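Local structure of N-glycosylase/DNA lyase (Methanocaldococcus jannaschii, 3FHF) at residues Asp149-Asp154 against Glu181-Leu186. The protein belongs to the helix-hairpin-helix clan of DNA glycosylases and has an all-helical fold. Residues are numbered along the deposited sequence; the frame is centred on the assembly and turned at random.
Sequences DVAIID and EIENIL
E183 reaches A151 because its CG stands anti to the backbone N (chi1 169°) and its chain stays extended through chi2, carrying the carboxylate off helix 176-192 to the backbone of the loop. There E183 OE1 accepts a hydrogen bond from A151 N at 2.7 Å, nearly straight at 166°. The N-H meets the anti side of the carboxylate and lies 23° out of its plane. E183 OE1 also sits 3.3 Å from V150 CA and forms a salt bridge with R123 of helix 119-129, so a buried glutamate oxygen is gripped by two donors.

Farther along the loop, from A151 to I153, the contact turns apolar. A151 points its methyl at the helix, with A151 CB 3.8 Å from E183 CG, alongside the glutamate stem, and also 3.8 Å from L186 CD1. I153, two residues on, also faces the helix. Its extended branch brings I153 CD1 to 3.6 Å from I182 CG2 and close to the backbone N of E183, while I153 CG1 lies 4.1 Å from L186 CD1. I182 and L186, one turn apart on the helix, both cross I153 at a slant.

I152, in between, turns the other way, onto helix 135-144. The hydroxyl of Y179, earlier on helix 176-192, bonds to A151 O and I153 N, adding two more hydrogen bonds between loop and helix. In this all-helical fold the loop ends at D154, the N-cap of helix 155-163, whose L158 packs against I153 and I182, while L197 of helix 197-209 covers E183 and L186.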
loop_
_atom_site.group_PDB
_atom_site.type_symbol
_atom_site.label_atom_id
_atom_site.label_comp_id
_atom_site.label_asym_id
_atom_site.label_seq_id
_atom_site.Cartn_x
_atom_site.Cartn_y
_atom_site.Cartn_z
ATOM N N ASP A 149 -3.957 3.494 -10.040
ATOM C CA ASP A 149 -3.083 4.622 -10.331
ATOM C C ASP A 149 -2.485 5.391 -9.153
ATOM O O ASP A 149 -2.288 6.604 -9.245
ATOM C CB ASP A 149 -3.818 5.579 -11.286
ATOM C CG ASP A 149 -2.876 6.553 -11.994
ATOM O OD1 ASP A 149 -1.738 6.160 -12.325
ATOM O OD2 ASP A 149 -3.286 7.711 -12.241
ATOM N N VAL A 150 -2.197 4.696 -8.054
ATOM C CA VAL A 150 -1.563 5.330 -6.900
ATOM C C VAL A 150 -0.334 4.520 -6.496
ATOM O O VAL A 150 -0.377 3.285 -6.376
ATOM C CB VAL A 150 -2.505 5.448 -5.680
ATOM C CG1 VAL A 150 -3.608 6.443 -5.978
ATOM C CG2 VAL A 150 -3.081 4.090 -5.321
ATOM N N ALA A 151 0.769 5.224 -6.292
ATOM C CA ALA A 151 2.019 4.588 -5.903
ATOM C C ALA A 151 2.095 4.487 -4.391
ATOM O O ALA A 151 1.577 5.349 -3.676
ATOM C CB ALA A 151 3.209 5.398 -6.432
ATOM N N ILE A 152 2.738 3.423 -3.918
ATOM C CA ILE A 152 2.943 3.187 -2.496
ATOM C C ILE A 152 4.423 3.482 -2.322
ATOM O O ILE A 152 5.270 2.636 -2.595
ATOM C CB ILE A 152 2.675 1.717 -2.124
ATOM C CG1 ILE A 152 1.252 1.330 -2.539
ATOM C CG2 ILE A 152 2.864 1.516 -0.632
ATOM C CD1 ILE A 152 0.983 -0.171 -2.497
ATOM N N ILE A 153 4.727 4.688 -1.868
ATOM C CA ILE A 153 6.106 5.115 -1.723
ATOM C C ILE A 153 6.660 4.841 -0.333
ATOM O O ILE A 153 6.509 5.643 0.581
ATOM C CB ILE A 153 6.220 6.615 -2.087
ATOM C CG1 ILE A 153 5.591 6.841 -3.469
ATOM C CG2 ILE A 153 7.676 7.058 -2.103
ATOM C CD1 ILE A 153 5.627 8.299 -3.947
ATOM N N ASP A 154 7.294 3.680 -0.197
ATOM C CA ASP A 154 7.893 3.230 1.057
ATOM C C ASP A 154 9.365 3.629 1.135
ATOM O O ASP A 154 9.933 4.124 0.166
ATOM C CB ASP A 154 7.804 1.707 1.154
ATOM C CG ASP A 154 8.406 1.019 -0.055
ATOM O OD1 ASP A 154 7.658 0.746 -1.014
ATOM O OD2 ASP A 154 9.631 0.772 -0.061
ATOM N N GLU A 181 4.919 14.186 -6.594
ATOM C CA GLU A 181 6.045 14.384 -7.495
ATOM C C GLU A 181 6.767 13.063 -7.740
ATOM O O GLU A 181 7.051 12.702 -8.882
ATOM C CB GLU A 181 7.016 15.408 -6.900
ATOM C CG GLU A 181 8.248 15.662 -7.745
ATOM C CD GLU A 181 9.182 16.679 -7.110
ATOM O OE1 GLU A 181 8.732 17.816 -6.850
ATOM O OE2 GLU A 181 10.363 16.344 -6.871
ATOM N N ILE A 182 7.064 12.338 -6.665
ATOM C CA ILE A 182 7.754 11.058 -6.796
ATOM C C ILE A 182 6.843 10.001 -7.424
ATOM O O ILE A 182 7.306 9.116 -8.135
ATOM C CB ILE A 182 8.277 10.579 -5.429
ATOM C CG1 ILE A 182 9.399 11.516 -4.967
ATOM C CG2 ILE A 182 8.773 9.144 -5.524
ATOM C CD1 ILE A 182 9.996 11.158 -3.642
ATOM N N GLU A 183 5.547 10.099 -7.156
ATOM C CA GLU A 183 4.579 9.164 -7.725
ATOM C C GLU A 183 4.586 9.269 -9.258
ATOM O O GLU A 183 4.480 8.264 -9.965
ATOM C CB GLU A 183 3.186 9.467 -7.159
ATOM C CG GLU A 183 2.035 8.752 -7.846
ATOM C CD GLU A 183 0.735 8.867 -7.066
ATOM O OE1 GLU A 183 0.416 7.939 -6.287
ATOM O OE2 GLU A 183 0.035 9.893 -7.223
ATOM N N ASN A 184 4.732 10.487 -9.774
ATOM C CA ASN A 184 4.760 10.701 -11.217
ATOM C C ASN A 184 5.967 10.086 -11.920
ATOM O O ASN A 184 5.873 9.676 -13.076
ATOM C CB ASN A 184 4.669 12.197 -11.533
ATOM C CG ASN A 184 3.252 12.631 -11.841
ATOM O OD1 ASN A 184 2.664 12.181 -12.824
ATOM N ND2 ASN A 184 2.692 13.497 -10.999
ATOM N N ILE A 185 7.103 10.025 -11.234
ATOM C CA ILE A 185 8.287 9.408 -11.827
ATOM C C ILE A 185 7.988 7.902 -11.948
ATOM O O ILE A 185 8.212 7.283 -12.986
ATOM C CB ILE A 185 9.534 9.615 -10.928
ATOM C CG1 ILE A 185 9.880 11.105 -10.853
ATOM C CG2 ILE A 185 10.726 8.836 -11.492
ATOM C CD1 ILE A 185 10.930 11.433 -9.815
ATOM N N LEU A 186 7.457 7.326 -10.877
ATOM C CA LEU A 186 7.124 5.908 -10.876
ATOM C C LEU A 186 6.075 5.626 -11.933
ATOM O O LEU A 186 6.111 4.586 -12.588
ATOM C CB LEU A 186 6.610 5.481 -9.498
ATOM C CG LEU A 186 7.657 5.521 -8.376
ATOM C CD1 LEU A 186 6.998 5.297 -7.030
ATOM C CD2 LEU A 186 8.712 4.459 -8.634
#